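Local coordinates for protein cellulose 1,4-beta-cellobiosidase (Thermobifida fusca, PDB 4JJJ) that probably hydrolyses cellulose from chain ends to release cellobiose, this chain being the family 48 glycoside hydrolase domain of a larger modular cellulase, at residues T481-G484 / N485-L488; Q288-S292 / A293-L297. The protein carries 1 engineered substitution. All coordinates share one frame; numbering follows the deposited sequence.

Interaction 1: residues T481-G484 / N485-L488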
ATOM      1  N   THR A 481     -15.229 -24.387   1.226  1.00 15.34           N
ATOM      2  CA  THR A 481     -16.603 -24.066   0.890  1.00 17.50           C
ATOM      3  C   THR A 481     -17.133 -22.850   1.659  1.00 14.47           C
ATOM      4  O   THR A 481     -16.809 -22.633   2.853  1.00 13.02           O
ATOM      5  CB  THR A 481     -17.481 -25.331   0.874  1.00 21.22           C
ATOM      6  OG1 THR A 481     -18.587 -25.106  -0.018  1.00 20.14           O
ATOM      7  CG2 THR A 481     -17.885 -25.723   2.286  1.00 20.75           C
ATOM      8  N   TYR A 482     -17.973 -22.058   1.036  1.00 11.50           N
ATOM      9  CA  TYR A 482     -18.457 -20.822   1.614  1.00 10.54           C
ATOM     10  C   TYR A 482     -19.707 -21.162   2.357  1.00 10.66           C
ATOM     11  O   TYR A 482     -20.707 -21.672   1.776  1.00 11.56           O
ATOM     12  CB  TYR A 482     -18.730 -19.758   0.585  1.00  9.34           C
ATOM     13  CG  TYR A 482     -19.153 -18.449   1.083  1.00  8.88           C
ATOM     14  CD1 TYR A 482     -18.412 -17.811   2.064  1.00  9.62           C
ATOM     15  CD2 TYR A 482     -20.324 -17.855   0.666  1.00  9.21           C
ATOM     16  CE1 TYR A 482     -18.800 -16.595   2.563  1.00  9.23           C
ATOM     17  CE2 TYR A 482     -20.721 -16.664   1.167  1.00  9.37           C
ATOM     18  CZ  TYR A 482     -19.936 -16.025   2.104  1.00  9.25           C
ATOM     19  OH  TYR A 482     -20.353 -14.803   2.574  1.00  9.12           O
ATOM     20  N   THR A 483     -19.691 -20.849   3.673  1.00 10.48           N
ATOM     21  CA  THR A 483     -20.904 -21.058   4.489  1.00 10.24           C
ATOM     22  C   THR A 483     -21.903 -19.955   4.546  1.00  9.78           C
ATOM     23  O   THR A 483     -23.040 -20.046   5.154  1.00 11.59           O
ATOM     24  CB  THR A 483     -20.462 -21.290   5.953  1.00 10.13           C
ATOM     25  OG1 THR A 483     -19.912 -20.038   6.459  1.00 10.69           O
ATOM     26  CG2 THR A 483     -19.471 -22.380   6.053  1.00  9.89           C
ATOM     27  N   GLY A 484     -21.567 -18.788   4.002  1.00  9.65           N
ATOM     28  CA  GLY A 484     -22.323 -17.607   4.128  1.00  9.25           C
ATOM     29  C   GLY A 484     -21.889 -16.764   5.344  1.00  8.72           C
ATOM     30  O   GLY A 484     -22.353 -15.634   5.493  1.00  9.18           O
ATOM     31  N   ASN A 485     -21.031 -17.343   6.178  1.00  8.83           N
ATOM     32  CA  ASN A 485     -20.472 -16.644   7.330  1.00  9.51           C
ATOM     33  C   ASN A 485     -21.525 -15.851   8.092  1.00  8.88           C
ATOM     34  O   ASN A 485     -21.437 -14.631   8.347  1.00  7.86           O
ATOM     35  CB  ASN A 485     -19.290 -15.737   6.993  1.00  8.55           C
ATOM     36  CG  ASN A 485     -18.090 -16.514   6.548  1.00  8.73           C
ATOM     37  OD1 ASN A 485     -17.816 -17.637   6.977  1.00  7.85           O
ATOM     38  ND2 ASN A 485     -17.269 -15.895   5.608  1.00  8.07           N
ATOM     39  N   PRO A 486     -22.587 -16.563   8.541  1.00 11.30           N
ATOM     40  CA  PRO A 486     -23.636 -15.859   9.278  1.00 10.81           C
ATOM     41  C   PRO A 486     -23.180 -15.182  10.578  1.00 10.20           C
ATOM     42  O   PRO A 486     -23.852 -14.196  10.975  1.00 13.14           O
ATOM     43  CB  PRO A 486     -24.599 -17.006   9.616  1.00 12.12           C
ATOM     44  CG  PRO A 486     -23.837 -18.203   9.550  1.00 12.41           C
ATOM     45  CD  PRO A 486     -22.731 -18.007   8.561  1.00 12.02           C
ATOM     46  N   ASN A 487     -22.026 -15.584  11.110  1.00  9.81           N
ATOM     47  CA  ASN A 487     -21.500 -14.970  12.312  1.00 10.71           C
ATOM     48  C   ASN A 487     -20.318 -13.956  12.159  1.00  8.68           C
ATOM     49  O   ASN A 487     -19.593 -13.677  13.123  1.00  7.43           O
ATOM     50  CB  ASN A 487     -21.213 -16.003  13.350  1.00 12.60           C
ATOM     51  CG  ASN A 487     -22.512 -16.766  13.739  1.00 14.71           C
ATOM     52  OD1 ASN A 487     -23.506 -16.170  14.101  1.00 17.63           O
ATOM     53  ND2 ASN A 487     -22.506 -18.036  13.579  1.00 15.67           N
ATOM     54  N   LEU A 488     -20.118 -13.533  10.918  1.00  7.40           N
ATOM     55  CA  LEU A 488     -19.193 -12.461  10.589  1.00  6.72           C
ATOM     56  C   LEU A 488     -19.967 -11.270  10.039  1.00  6.42           C
ATOM     57  O   LEU A 488     -20.785 -11.416   9.122  1.00  7.16           O
ATOM     58  CB  LEU A 488     -18.291 -12.959   9.486  1.00  6.52           C
ATOM     59  CG  LEU A 488     -17.288 -11.871   8.984  1.00  6.89           C
ATOM     60  CD1 LEU A 488     -16.389 -11.319  10.059  1.00  7.11           C
ATOM     61  CD2 LEU A 488     -16.531 -12.572   7.829  1.00  7.49           C
TER
HETATM   62  O   HOH W   1     -17.409 -19.451   4.683  1.00  9.37           O

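Interaction 2: residues Q288-S292 / A293-L297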
ATOM      1  N   GLN A 288      11.248 -25.053   4.512  1.00 14.21           N
ATOM      2  CA  GLN A 288      12.061 -25.665   3.490  1.00 17.97           C
ATOM      3  C   GLN A 288      11.260 -25.508   2.205  1.00 16.60           C
ATOM      4  O   GLN A 288      10.029 -25.771   2.161  1.00 14.91           O
ATOM      5  CB  GLN A 288      12.206 -27.168   3.813  1.00 23.50           C
ATOM      6  CG  GLN A 288      12.516 -27.428   5.290  1.00 27.69           C
ATOM      7  CD  GLN A 288      12.294 -28.860   5.760  1.00 32.96           C
ATOM      8  OE1 GLN A 288      11.463 -29.144   6.642  1.00 35.11           O
ATOM      9  NE2 GLN A 288      13.027 -29.775   5.154  1.00 39.61           N
ATOM     10  N   GLY A 289      11.926 -25.026   1.191  1.00 14.71           N
ATOM     11  CA  GLY A 289      11.284 -24.928  -0.127  1.00 14.46           C
ATOM     12  C   GLY A 289      10.120 -23.952  -0.007  1.00 13.47           C
ATOM     13  O   GLY A 289      10.240 -22.908   0.673  1.00 13.49           O
ATOM     14  N   LYS A 290       8.974 -24.298  -0.598  1.00 11.83           N
ATOM     15  CA  LYS A 290       7.849 -23.404  -0.512  1.00 12.80           C
ATOM     16  C   LYS A 290       6.869 -23.687   0.594  1.00 10.65           C
ATOM     17  O   LYS A 290       5.748 -23.176   0.518  1.00  9.75           O
ATOM     18  CB  LYS A 290       7.090 -23.414  -1.859  1.00 14.57           C
ATOM     19  CG  LYS A 290       7.907 -23.261  -3.179  1.00 18.25           C
ATOM     20  CD  LYS A 290       8.014 -21.856  -3.567  1.00 16.50           C
ATOM     21  CE  LYS A 290       9.063 -21.432  -4.632  1.00 14.38           C
ATOM     22  NZ  LYS A 290       8.544 -21.762  -6.009  1.00 14.79           N
ATOM     23  N   ASP A 291       7.230 -24.410   1.642  1.00 10.83           N
ATOM     24  CA  ASP A 291       6.257 -24.656   2.676  1.00 10.95           C
ATOM     25  C   ASP A 291       6.020 -23.428   3.593  1.00  9.76           C
ATOM     26  O   ASP A 291       5.089 -23.408   4.379  1.00 10.87           O
ATOM     27  CB  ASP A 291       6.538 -25.910   3.498  1.00 14.05           C
ATOM     28  CG  ASP A 291       7.709 -25.823   4.351  1.00 16.74           C
ATOM     29  OD1 ASP A 291       8.309 -24.762   4.555  1.00 18.09           O
ATOM     30  OD2 ASP A 291       8.132 -26.964   4.857  1.00 23.50           O
ATOM     31  N   SER A 292       6.864 -22.404   3.392  1.00  8.90           N
ATOM     32  CA  SER A 292       6.750 -21.102   4.048  1.00  7.90           C
ATOM     33  C   SER A 292       5.912 -20.110   3.180  1.00  8.27           C
ATOM     34  O   SER A 292       5.789 -18.951   3.579  1.00  8.18           O
ATOM     35  CB  SER A 292       8.114 -20.480   4.312  1.00  8.08           C
ATOM     36  OG  SER A 292       8.894 -20.419   3.129  1.00  9.15           O
ATOM     37  N   ALA A 293       5.363 -20.565   2.049  1.00  7.53           N
ATOM     38  CA  ALA A 293       4.495 -19.705   1.258  1.00  7.70           C
ATOM     39  C   ALA A 293       3.050 -19.801   1.650  1.00  7.23           C
ATOM     40  O   ALA A 293       2.481 -20.882   1.628  1.00  9.30           O
ATOM     41  CB  ALA A 293       4.688 -20.001  -0.208  1.00  8.05           C
ATOM     42  N   HIS A 294       2.427 -18.643   1.949  1.00  6.45           N
ATOM     43  CA  HIS A 294       0.966 -18.483   2.138  1.00  6.20           C
ATOM     44  C   HIS A 294       0.293 -18.083   0.824  1.00  6.67           C
ATOM     45  O   HIS A 294      -0.906 -18.216   0.708  1.00  6.50           O
ATOM     46  CB  HIS A 294       0.640 -17.543   3.273  1.00  6.34           C
ATOM     47  CG  HIS A 294       1.317 -16.227   3.194  1.00  6.03           C
ATOM     48  ND1 HIS A 294       1.077 -15.337   2.155  1.00  6.39           N
ATOM     49  CD2 HIS A 294       2.258 -15.668   3.976  1.00  6.65           C
ATOM     50  CE1 HIS A 294       1.822 -14.262   2.367  1.00  6.16           C
ATOM     51  NE2 HIS A 294       2.545 -14.433   3.463  1.00  6.78           N
ATOM     52  N   TYR A 295       1.111 -17.637  -0.160  1.00  6.34           N
ATOM     53  CA  TYR A 295       0.563 -17.377  -1.499  1.00  6.52           C
ATOM     54  C   TYR A 295      -0.437 -16.269  -1.537  1.00  6.29           C
ATOM     55  O   TYR A 295      -1.181 -16.150  -2.543  1.00  7.25           O
ATOM     56  CB  TYR A 295      -0.000 -18.662  -2.112  1.00  6.61           C
ATOM     57  CG  TYR A 295       1.065 -19.683  -2.434  1.00  7.57           C
ATOM     58  CD1 TYR A 295       1.975 -19.495  -3.458  1.00  7.83           C
ATOM     59  CD2 TYR A 295       1.104 -20.850  -1.684  1.00  8.47           C
ATOM     60  CE1 TYR A 295       2.904 -20.498  -3.754  1.00  9.10           C
ATOM     61  CE2 TYR A 295       2.028 -21.817  -1.924  1.00  9.57           C
ATOM     62  CZ  TYR A 295       2.865 -21.684  -2.990  1.00  9.24           C
ATOM     63  OH  TYR A 295       3.855 -22.649  -3.335  1.00 14.03           O
ATOM     64  N   LEU A 296      -0.406 -15.364  -0.572  1.00  5.37           N
ATOM     65  CA  LEU A 296      -1.197 -14.148  -0.602  1.00  5.50           C
ATOM     66  C   LEU A 296      -0.318 -12.934  -0.742  1.00  5.60           C
ATOM     67  O   LEU A 296       0.922 -13.035  -0.526  1.00  5.88           O
ATOM     68  CB  LEU A 296      -2.017 -14.039   0.692  1.00  5.56           C
ATOM     69  CG  LEU A 296      -3.024 -15.134   0.897  1.00  5.80           C
ATOM     70  CD1 LEU A 296      -3.694 -14.969   2.257  1.00  6.21           C
ATOM     71  CD2 LEU A 296      -4.086 -15.234  -0.176  1.00  6.40           C
ATOM     72  N   LEU A 297      -0.875 -11.785  -1.143  1.00  5.25           N
ATOM     73  CA  LEU A 297      -0.126 -10.502  -1.161  1.00  5.29           C
ATOM     74  C   LEU A 297      -0.129  -9.941   0.262  1.00  5.41           C
ATOM     75  O   LEU A 297      -1.129  -9.318   0.669  1.00  5.19           O
ATOM     76  CB  LEU A 297      -0.654  -9.506  -2.159  1.00  5.80           C
ATOM     77  CG  LEU A 297      -0.360  -9.908  -3.596  1.00  7.60           C
ATOM     78  CD1 LEU A 297      -1.192  -9.116  -4.537  1.00  8.43           C
ATOM     79  CD2 LEU A 297       1.121  -9.429  -3.896  1.00  8.94           C
TER
HETATM   80  O   HOH W   2       2.778 -23.547   1.155  1.00 13.46           O

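Interaction 1: residues T481-G484 / N485-L488
The hydroxyl of Thr-483 reaches forward over one residue to the backbone of Asn-485, forming an ST turn: Asn-485 N donates to Thr-483 OG1 at 2.9 Å, with an N-H...O angle of 155°. A chi1 of 68° tucks OG1 between the backbone N and carbonyl carbon of its own residue, from where it can meet that N-H; the same oxygen is also bonded to Asp-476. A water bridges the two residues, accepting from Thr-483 N at 2.9 Å and donating to Asn-485 OD1 at 3.0 Å. Van der Waals contact comes from Tyr-482, whose CE1 lies 3.5 Å from Asn-485 ND2. The amide meets the ring at its edge, near the ring plane, with the two planes 86° apart. Over the centre of one ring face sits Gly-484 N, 3.5 Å above it. The amide of Asn-485 is buried and well supplied: OD1 accepts from Asp-476 N as well as from the water, while ND2 donates to the carbonyls of Trp-365 and Gln-367. With an alanine at this position, these two carbonyls, the N-H of Asp-476 and the bridging water would probably all lose their amide partner, and a gap would open beside the Tyr-482 ring edge. Leu-488 N bonds to Asn-485 O at 3.1 Å, so the ST turn runs into a type I beta turn leading to strand 488-496.

Interaction 2: residues Q288-S292 / A293-L297
Tyr-295 and Lys-290 cross at about a right angle, the phenol oxygen set against the root of the lysine chain: Tyr-295 OH is 3.6 Å from Lys-290 CB. Beyond that point the lysine turns off, bent at chi2 (-91°) and again at chi4, and its NZ forms a salt bridge with Asp-351 and a hydrogen bond with Thr-347. The Tyr-295 ring also receives the methyl of Ala-293 on one face, with CB 3.6 Å above the plane and displaced toward the rim. The backbone of Ala-293 is tied back: its N donates to Lys-290 O at 3.1 Å; the N-H...O angle is 161°, but the donor stands 63° out of the carbonyl plane. A water donates to the same carbonyl and to Ala-293 O, the latter at 2.7 Å, so Lys-290 O takes two donors. Farther along, Leu-296 N donates to His-294 ND1 at 3.1 Å, nearly in the ring plane, and NE2 donates to Ser-319 O. This loop, between helix 250-263 and strand 302-306, packs against helix 348-365, where the lysine charge is answered. With ND1 accepting and NE2 donating, the imidazole is probably neutral, its proton on NE2, and links the backbone at Leu-296 to that at Ser-319.

Overall arrangement
Both contacts are local ones within loops of one family 48 catalytic domain, whose fold is an (alpha/alpha)6 barrel. Interaction 2 comes first along the chain, and the two do not touch: their centres are 26 Å apart and their nearest atoms about 14 Å. Helix 348-365 and the residues just after it relate them, since Tyr-295 packs on the helix while Tyr-482 and Asn-485 bond to carbonyls at its end and beyond. A zinc ion held by Asp-357 and Glu-361 lies about 9 Å from the Tyr-482 side chain and about 10 Å from that of Tyr-295. A bound glucose unit lies about 13 Å from the side chain of His-294.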